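Local coordinates for lipoate-protein ligase, putative (Streptococcus pneumoniae, PDB 1VQZ) that is a putative lipoate-protein ligase, with a catalytic domain of the lipoyl protein ligase A/B family and a bacterial ligase C-terminal region, at residues 18-21 / 25-28; 29-34 / 243-248; 225-228 / 232-235. All coordinates share one frame; numbering follows the deposited sequence.

Contact 1. Residues 18-21 / 25-28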
loop_
_atom_site.group_PDB
_atom_site.type_symbol
_atom_site.label_atom_id
_atom_site.label_comp_id
_atom_site.label_asym_id
_atom_site.label_seq_id
_atom_site.Cartn_x
_atom_site.Cartn_y
_atom_site.Cartn_z
ATOM N N ASN A 18 -3.447 -19.037 2.789
ATOM C CA ASN A 18 -2.199 -19.064 2.071
ATOM C C ASN A 18 -1.035 -18.975 3.048
ATOM O O ASN A 18 -0.836 -17.945 3.652
ATOM C CB ASN A 18 -2.135 -17.887 1.123
ATOM C CG ASN A 18 -0.753 -17.700 0.529
ATOM O OD1 ASN A 18 0.009 -18.675 0.393
ATOM N ND2 ASN A 18 -0.440 -16.462 0.129
ATOM N N HIS A 19 -0.267 -20.044 3.177
ATOM C CA HIS A 19 0.796 -20.091 4.174
ATOM C C HIS A 19 2.198 -19.882 3.564
ATOM O O HIS A 19 3.187 -19.969 4.252
ATOM C CB HIS A 19 0.754 -21.410 4.936
ATOM C CG HIS A 19 -0.390 -21.518 5.900
ATOM N ND1 HIS A 19 -0.972 -22.718 6.221
ATOM C CD2 HIS A 19 -1.072 -20.574 6.587
ATOM C CE1 HIS A 19 -1.943 -22.516 7.094
ATOM N NE2 HIS A 19 -2.024 -21.222 7.332
ATOM N N SER A 20 2.277 -19.610 2.283
ATOM C CA SER A 20 3.571 -19.313 1.677
ATOM C C SER A 20 4.113 -18.057 2.340
ATOM O O SER A 20 3.319 -17.157 2.767
ATOM C CB SER A 20 3.430 -19.077 0.181
ATOM O OG SER A 20 4.632 -18.614 -0.426
ATOM N N ASN A 21 5.455 -17.975 2.368
ATOM C CA ASN A 21 6.142 -16.727 2.727
ATOM C C ASN A 21 6.853 -16.045 1.549
ATOM O O ASN A 21 7.607 -15.062 1.751
ATOM C CB ASN A 21 7.133 -16.973 3.881
ATOM C CG ASN A 21 6.455 -17.521 5.142
ATOM O OD1 ASN A 21 5.389 -17.060 5.571
ATOM N ND2 ASN A 21 7.072 -18.501 5.726
ATOM N N PHE A 25 4.915 -14.134 -4.769
ATOM C CA PHE A 25 3.795 -15.034 -4.920
ATOM C C PHE A 25 2.574 -14.521 -4.125
ATOM O O PHE A 25 1.438 -14.478 -4.631
ATOM C CB PHE A 25 4.164 -16.467 -4.478
ATOM C CG PHE A 25 2.979 -17.390 -4.454
ATOM C CD1 PHE A 25 2.481 -17.918 -5.635
ATOM C CD2 PHE A 25 2.311 -17.650 -3.268
ATOM C CE1 PHE A 25 1.358 -18.727 -5.615
ATOM C CE2 PHE A 25 1.178 -18.435 -3.242
ATOM C CZ PHE A 25 0.694 -18.962 -4.424
ATOM N N ASN A 26 2.826 -14.131 -2.886
ATOM C CA ASN A 26 1.781 -13.690 -1.972
ATOM C C ASN A 26 1.056 -12.452 -2.471
ATOM O O ASN A 26 -0.191 -12.312 -2.317
ATOM C CB ASN A 26 2.358 -13.399 -0.588
ATOM C CG ASN A 26 2.740 -14.670 0.216
ATOM O OD1 ASN A 26 2.409 -15.818 -0.143
ATOM N ND2 ASN A 26 3.494 -14.444 1.329
ATOM N N ILE A 27 1.834 -11.515 -3.011
ATOM C CA ILE A 27 1.279 -10.280 -3.489
ATOM C C ILE A 27 0.483 -10.573 -4.766
ATOM O O ILE A 27 -0.617 -10.005 -4.967
ATOM C CB ILE A 27 2.358 -9.196 -3.571
ATOM C CG1 ILE A 27 2.793 -8.806 -2.149
ATOM C CG2 ILE A 27 1.873 -7.917 -4.262
ATOM C CD1 ILE A 27 3.957 -7.868 -2.149
ATOM N N ALA A 28 1.018 -11.469 -5.612
ATOM C CA ALA A 28 0.285 -11.912 -6.827
ATOM C C ALA A 28 -1.086 -12.542 -6.451
ATOM O O ALA A 28 -2.132 -12.307 -7.101
ATOM C CB ALA A 28 1.143 -12.882 -7.623
HETATM O O HOH W 1 -1.304 -13.622 -0.095
#
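Asn-18 and Asn-26 meet through their amide groups, with the two planes turned 79° apart. Of the polar bonds, the direct one runs from Asn-18 ND2 to Asn-26 OD1 at 2.9 Å, arriving from above the acceptor's carbonyl plane. Asn-26 ND2 donates a hydrogen bond to Ser-20 O at 3.1 Å; the acceptor lies in the plane of the Asn-26 amide, but the donor stands above the Ser-20 carbonyl plane. The same nitrogen is also bonded to Asn-49 OD1. The Asn-26 amide is thus held at both of its ends, which fixes its rotation. A water adds a second route, accepting from Asn-18 ND2 at 3.0 Å and donating to Asn-26 O at 2.8 Å.

The remaining contacts surround the Phe-25 ring. With its CG anti to the backbone N (chi1 173°), Phe-25 swings its ring over to the loop. There Asn-18 OD1 sits at the ring edge, 3.8 Å from Phe-25 CE2, while Ser-20 CB lies beside Phe-25 CD2. Ser-20 OG is hydrogen-bonded to Asp-22 N.

Within the loop, Ser-20 N donates to Asn-18 OD1 at 3.1 Å, an Asx turn in the link between strand 13-17 and helix 23-36.

Contact 2. Residues 29-34 / 243-248. With EDO (1,2-ethanediol), chain G; EDO (1,2-ethanediol), chain N; EDO (1,2-ethanediol), chain H; EDO (1,2-ethanediol), chain L.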
loop_
_atom_site.group_PDB
_atom_site.type_symbol
_atom_site.label_atom_id
_atom_site.label_comp_id
_atom_site.label_asym_id
_atom_site.label_seq_id
_atom_site.Cartn_x
_atom_site.Cartn_y
_atom_site.Cartn_z
ATOM N N LEU A 29 -1.078 -13.337 -5.379
ATOM C CA LEU A 29 -2.265 -14.027 -4.937
ATOM C C LEU A 29 -3.293 -13.014 -4.454
ATOM O O LEU A 29 -4.483 -13.152 -4.756
ATOM C CB LEU A 29 -1.923 -15.078 -3.872
ATOM C CG LEU A 29 -3.060 -15.992 -3.381
ATOM C CD1 LEU A 29 -2.558 -17.290 -2.970
ATOM C CD2 LEU A 29 -3.888 -15.366 -2.226
ATOM N N GLU A 30 -2.831 -11.978 -3.742
ATOM C CA GLU A 30 -3.735 -10.930 -3.249
ATOM C C GLU A 30 -4.345 -10.168 -4.417
ATOM O O GLU A 30 -5.568 -9.898 -4.428
ATOM C CB GLU A 30 -3.001 -9.967 -2.293
ATOM C CG GLU A 30 -3.885 -8.870 -1.685
ATOM C CD GLU A 30 -3.076 -7.830 -0.967
ATOM O OE1 GLU A 30 -2.122 -7.325 -1.582
ATOM O OE2 GLU A 30 -3.390 -7.527 0.214
ATOM N N GLU A 31 -3.520 -9.814 -5.403
ATOM C CA GLU A 31 -4.045 -9.120 -6.573
ATOM C C GLU A 31 -5.066 -9.962 -7.348
ATOM O O GLU A 31 -6.089 -9.442 -7.904
ATOM C CB GLU A 31 -2.910 -8.719 -7.527
ATOM C CG GLU A 31 -3.392 -7.787 -8.631
ATOM C CD GLU A 31 -2.312 -7.425 -9.645
ATOM O OE1 GLU A 31 -1.617 -8.316 -10.190
ATOM O OE2 GLU A 31 -2.197 -6.241 -9.919
ATOM N N TYR A 32 -4.784 -11.258 -7.428
ATOM C CA TYR A 32 -5.692 -12.192 -8.083
ATOM C C TYR A 32 -7.075 -12.226 -7.401
ATOM O O TYR A 32 -8.105 -12.175 -8.055
ATOM C CB TYR A 32 -5.086 -13.582 -8.131
ATOM C CG TYR A 32 -5.822 -14.480 -9.087
ATOM C CD1 TYR A 32 -5.581 -14.414 -10.461
ATOM C CD2 TYR A 32 -6.754 -15.395 -8.628
ATOM C CE1 TYR A 32 -6.280 -15.218 -11.381
ATOM C CE2 TYR A 32 -7.463 -16.233 -9.538
ATOM C CZ TYR A 32 -7.215 -16.131 -10.920
ATOM O OH TYR A 32 -7.889 -16.942 -11.793
ATOM N N ALA A 33 -7.096 -12.280 -6.069
ATOM C CA ALA A 33 -8.331 -12.198 -5.351
ATOM C C ALA A 33 -9.036 -10.851 -5.619
ATOM O O ALA A 33 -10.233 -10.825 -5.934
ATOM C CB ALA A 33 -8.082 -12.453 -3.848
ATOM N N PHE A 34 -8.297 -9.736 -5.522
ATOM C CA PHE A 34 -8.862 -8.400 -5.725
ATOM C C PHE A 34 -9.449 -8.250 -7.125
ATOM O O PHE A 34 -10.626 -7.854 -7.304
ATOM C CB PHE A 34 -7.742 -7.398 -5.537
ATOM C CG PHE A 34 -8.151 -5.945 -5.630
ATOM C CD1 PHE A 34 -9.434 -5.505 -5.245
ATOM C CD2 PHE A 34 -7.183 -4.982 -5.986
ATOM C CE1 PHE A 34 -9.770 -4.131 -5.264
ATOM C CE2 PHE A 34 -7.510 -3.627 -6.011
ATOM C CZ PHE A 34 -8.813 -3.206 -5.654
ATOM N N THR A 243 5.427 -12.353 -14.367
ATOM C CA THR A 243 5.358 -11.218 -15.235
ATOM C C THR A 243 5.195 -9.878 -14.535
ATOM O O THR A 243 5.365 -8.847 -15.170
ATOM C CB THR A 243 4.220 -11.354 -16.257
ATOM O OG1 THR A 243 2.968 -11.272 -15.585
ATOM C CG2 THR A 243 4.356 -12.668 -17.052
ATOM N N LYS A 244 4.918 -9.879 -13.235
ATOM C CA LYS A 244 4.780 -8.631 -12.486
ATOM C C LYS A 244 5.655 -8.545 -11.219
ATOM O O LYS A 244 6.802 -8.047 -11.267
ATOM C CB LYS A 244 3.276 -8.360 -12.225
ATOM C CG LYS A 244 2.945 -6.963 -11.661
ATOM C CD LYS A 244 1.456 -6.659 -11.765
ATOM C CE LYS A 244 1.125 -5.326 -11.176
ATOM N NZ LYS A 244 -0.275 -4.897 -11.363
ATOM N N PHE A 245 5.167 -9.097 -10.112
ATOM C CA PHE A 245 5.780 -8.912 -8.806
ATOM C C PHE A 245 7.188 -9.509 -8.653
ATOM O O PHE A 245 7.935 -9.115 -7.770
ATOM C CB PHE A 245 4.778 -9.404 -7.723
ATOM C CG PHE A 245 3.447 -8.656 -7.762
ATOM C CD1 PHE A 245 3.375 -7.345 -7.336
ATOM C CD2 PHE A 245 2.308 -9.230 -8.317
ATOM C CE1 PHE A 245 2.199 -6.651 -7.438
ATOM C CE2 PHE A 245 1.149 -8.543 -8.407
ATOM C CZ PHE A 245 1.080 -7.245 -7.957
ATOM N N GLY A 246 7.530 -10.469 -9.517
ATOM C CA GLY A 246 8.890 -11.018 -9.639
ATOM C C GLY A 246 9.823 -10.352 -10.628
ATOM O O GLY A 246 10.925 -10.848 -10.848
ATOM N N THR A 247 9.402 -9.248 -11.248
ATOM C CA THR A 247 10.203 -8.610 -12.287
ATOM C C THR A 247 10.806 -7.260 -11.863
ATOM O O THR A 247 10.169 -6.496 -11.166
ATOM C CB THR A 247 9.420 -8.368 -13.609
ATOM O OG1 THR A 247 8.335 -7.442 -13.394
ATOM C CG2 THR A 247 8.892 -9.674 -14.154
ATOM N N TRP A 248 12.008 -6.980 -12.378
ATOM C CA TRP A 248 12.601 -5.651 -12.292
ATOM C C TRP A 248 11.706 -4.537 -12.938
ATOM O O TRP A 248 11.624 -3.420 -12.408
ATOM C CB TRP A 248 14.005 -5.668 -12.903
ATOM C CG TRP A 248 14.779 -4.414 -12.621
ATOM C CD1 TRP A 248 15.617 -4.140 -11.538
ATOM C CD2 TRP A 248 14.773 -3.250 -13.421
ATOM N NE1 TRP A 248 16.124 -2.867 -11.642
ATOM C CE2 TRP A 248 15.614 -2.290 -12.782
ATOM C CE3 TRP A 248 14.142 -2.913 -14.617
ATOM C CZ2 TRP A 248 15.828 -1.039 -13.308
ATOM C CZ3 TRP A 248 14.360 -1.650 -15.132
ATOM C CH2 TRP A 248 15.186 -0.729 -14.484
HETATM C C1 EDO G . 11.690 -8.159 -16.385
HETATM O O1 EDO G . 11.994 -6.935 -15.714
HETATM C C2 EDO G . 12.246 -9.267 -15.547
HETATM O O2 EDO G . 12.834 -8.597 -14.431
HETATM C C1 EDO N . -3.823 -9.111 -13.670
HETATM O O1 EDO N . -4.658 -8.587 -12.643
HETATM C C2 EDO N . -2.454 -9.332 -13.052
HETATM O O2 EDO N . -1.762 -8.100 -12.873
HETATM C C1 EDO H . -1.516 -5.545 -14.977
HETATM O O1 EDO H . -1.639 -5.577 -13.550
HETATM C C2 EDO H . -0.240 -4.812 -15.362
HETATM O O2 EDO H . 0.437 -4.289 -14.209
HETATM C C1 EDO L . 1.779 -5.563 0.499
HETATM O O1 EDO L . 1.804 -5.044 1.808
HETATM C C2 EDO L . 0.318 -5.587 0.118
HETATM O O2 EDO L . 0.122 -6.390 -1.025
#
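Glu-31 reaches from helix 23-36 to both Lys-244 and Phe-245 on helix 231-245. The tight part gathers round its carboxylate: Glu-31 and Phe-245 are buried, and the lysine reaches in from a partly exposed position. Lys-244 NZ forms a salt bridge with Glu-31 OE2 at 2.8 Å, which Glu-31 OE2 receives on its syn lone pair, and the two side chains cross at about a right angle. The lysine gets there fully extended, its CG anti to the backbone N (chi1 -170°). The other oxygen, Glu-31 OE1, lies at the edge of the Phe-245 ring, 3.3 Å from CE2 and near the ring plane. Lys-35 is a second cationic partner of Glu-31 OE2, so the carboxylate is probably kept ionised.

On the looser side, ethanediol molecules, probably from the crystallisation liquor, bind to the charged ends. One donates through O2 to Glu-31 OE1 at 2.7 Å; another receives Lys-244 NZ on both of its oxygens, at 2.7 Å for O1 and 3.0 Å for O2.

Just beyond, Lys-244 O accepts from Thr-247 N and from Thr-247 OG1. The arrangement is an interhelical salt bridge beside a wider pi-type turn at 243-245, with Thr-247 as the N-cap of helix 248-251.

Contact 3. Residues 225-228 / 232-235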
loop_
_atom_site.group_PDB
_atom_site.type_symbol
_atom_site.label_atom_id
_atom_site.label_comp_id
_atom_site.label_asym_id
_atom_site.label_seq_id
_atom_site.Cartn_x
_atom_site.Cartn_y
_atom_site.Cartn_z
ATOM N N THR A 225 -17.110 -19.113 3.879
ATOM C CA THR A 225 -16.500 -20.419 3.679
ATOM C C THR A 225 -15.155 -20.231 2.985
ATOM O O THR A 225 -14.848 -19.130 2.462
ATOM C CB THR A 225 -17.429 -21.326 2.843
ATOM O OG1 THR A 225 -17.536 -20.797 1.534
ATOM C CG2 THR A 225 -18.844 -21.419 3.442
ATOM N N GLU A 226 -14.343 -21.277 2.979
ATOM C CA GLU A 226 -13.042 -21.198 2.312
ATOM C C GLU A 226 -13.156 -21.239 0.771
ATOM O O GLU A 226 -13.880 -22.097 0.221
ATOM C CB GLU A 226 -12.147 -22.325 2.743
ATOM C CG GLU A 226 -10.663 -22.045 2.480
ATOM C CD GLU A 226 -9.784 -23.242 2.822
ATOM O OE1 GLU A 226 -10.278 -24.203 3.437
ATOM O OE2 GLU A 226 -8.591 -23.226 2.467
ATOM N N TYR A 227 -12.491 -20.286 0.097
ATOM C CA TYR A 227 -12.188 -20.410 -1.346
ATOM C C TYR A 227 -10.849 -21.139 -1.496
ATOM O O TYR A 227 -9.824 -20.671 -1.016
ATOM C CB TYR A 227 -12.092 -19.041 -2.045
ATOM C CG TYR A 227 -12.130 -19.143 -3.574
ATOM C CD1 TYR A 227 -13.349 -19.149 -4.245
ATOM C CD2 TYR A 227 -10.963 -19.284 -4.333
ATOM C CE1 TYR A 227 -13.424 -19.245 -5.645
ATOM C CE2 TYR A 227 -11.031 -19.401 -5.774
ATOM C CZ TYR A 227 -12.271 -19.361 -6.402
ATOM O OH TYR A 227 -12.432 -19.469 -7.768
ATOM N N VAL A 228 -10.870 -22.276 -2.179
ATOM C CA VAL A 228 -9.672 -23.068 -2.422
ATOM C C VAL A 228 -9.320 -22.956 -3.891
ATOM O O VAL A 228 -10.131 -23.297 -4.750
ATOM C CB VAL A 228 -9.887 -24.557 -2.025
ATOM C CG1 VAL A 228 -8.659 -25.430 -2.368
ATOM C CG2 VAL A 228 -10.118 -24.636 -0.540
ATOM N N GLU A 232 -5.387 -24.606 -11.859
ATOM C CA GLU A 232 -5.415 -23.644 -12.945
ATOM C C GLU A 232 -5.275 -22.229 -12.406
ATOM O O GLU A 232 -4.472 -21.469 -12.922
ATOM C CB GLU A 232 -6.699 -23.737 -13.772
ATOM C CG GLU A 232 -6.857 -25.008 -14.617
ATOM C CD GLU A 232 -8.080 -24.961 -15.532
ATOM O OE1 GLU A 232 -8.700 -23.880 -15.646
ATOM O OE2 GLU A 232 -8.417 -26.002 -16.147
ATOM N N GLU A 233 -6.032 -21.882 -11.363
ATOM C CA GLU A 233 -5.892 -20.559 -10.709
ATOM C C GLU A 233 -4.488 -20.311 -10.140
ATOM O O GLU A 233 -3.938 -19.202 -10.261
ATOM C CB GLU A 233 -6.945 -20.374 -9.607
ATOM C CG GLU A 233 -8.389 -20.295 -10.156
ATOM C CD GLU A 233 -9.470 -20.359 -9.056
ATOM O OE1 GLU A 233 -9.387 -21.265 -8.199
ATOM O OE2 GLU A 233 -10.407 -19.515 -9.069
ATOM N N LEU A 234 -3.927 -21.339 -9.521
ATOM C CA LEU A 234 -2.570 -21.291 -9.025
ATOM C C LEU A 234 -1.560 -21.011 -10.156
ATOM O O LEU A 234 -0.636 -20.228 -9.983
ATOM C CB LEU A 234 -2.216 -22.589 -8.287
ATOM C CG LEU A 234 -2.741 -22.667 -6.839
ATOM C CD1 LEU A 234 -2.657 -24.105 -6.211
ATOM C CD2 LEU A 234 -2.050 -21.657 -5.948
ATOM N N ALA A 235 -1.767 -21.625 -11.313
ATOM C CA ALA A 235 -0.946 -21.320 -12.502
ATOM C C ALA A 235 -1.035 -19.843 -12.911
ATOM O O ALA A 235 -0.006 -19.209 -13.188
ATOM C CB ALA A 235 -1.332 -22.245 -13.700
HETATM O O HOH W 2 -11.351 -22.821 -7.244
#
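Tyr-227 has CG anti to its main-chain nitrogen (chi1 -166°), whereas Glu-233 has CG anti to its carbonyl carbon (chi1 -67°) and runs on extended; the two side chains approach from opposite directions. The carboxylate lies at the edge of the tyrosine ring, its plane turned 54° from the ring's. Tyr-227 OH donates to Glu-233 OE2; the modelled 2.4 Å is very short, so its exact length is doubtful. Glu-233 OE1 lies 3.5 Å from Tyr-227 CE2.

That second oxygen is tied to the loop in two more ways. A water donates to Glu-233 OE1 at 2.7 Å and to Val-228 O at 2.8 Å, bridging two acceptors. Glu-233 OE1 also accepts a hydrogen bond from Ser-230 N. Both carboxylate oxygens thus have partners, though the contact lies at the surface.

Strand 225-226 is the outer strand beside strand 13-17, and the loop after it turns directly into helix 231-245. Leu-37 touches both Tyr-227 and Glu-233, and Tyr-32 of helix 23-36 lies against the glutamate.

Overall arrangement
Contacts 1 and 2 share helix 23-36, and contacts 2 and 3 share helix 231-245, which packs against it. Centres of contacts 1 and 2 are about 10 Å apart, and Phe-245 of the second reaches the first, with CE1 3.4 Å from Ile-27 CG2. Contact 3 is more peripheral, its centre about 13 Å from that of contact 1 and about 15 Å from that of contact 2. It meets contact 1 where Phe-25 CZ lies 4.1 Å from Leu-234 CD2, and contact 2 where Tyr-32 OH lies 3.8 Å from Glu-233 CG. Along the chain, contact 3 is nested inside the long loop that contact 2 closes, whereas contact 1 closes before either opens.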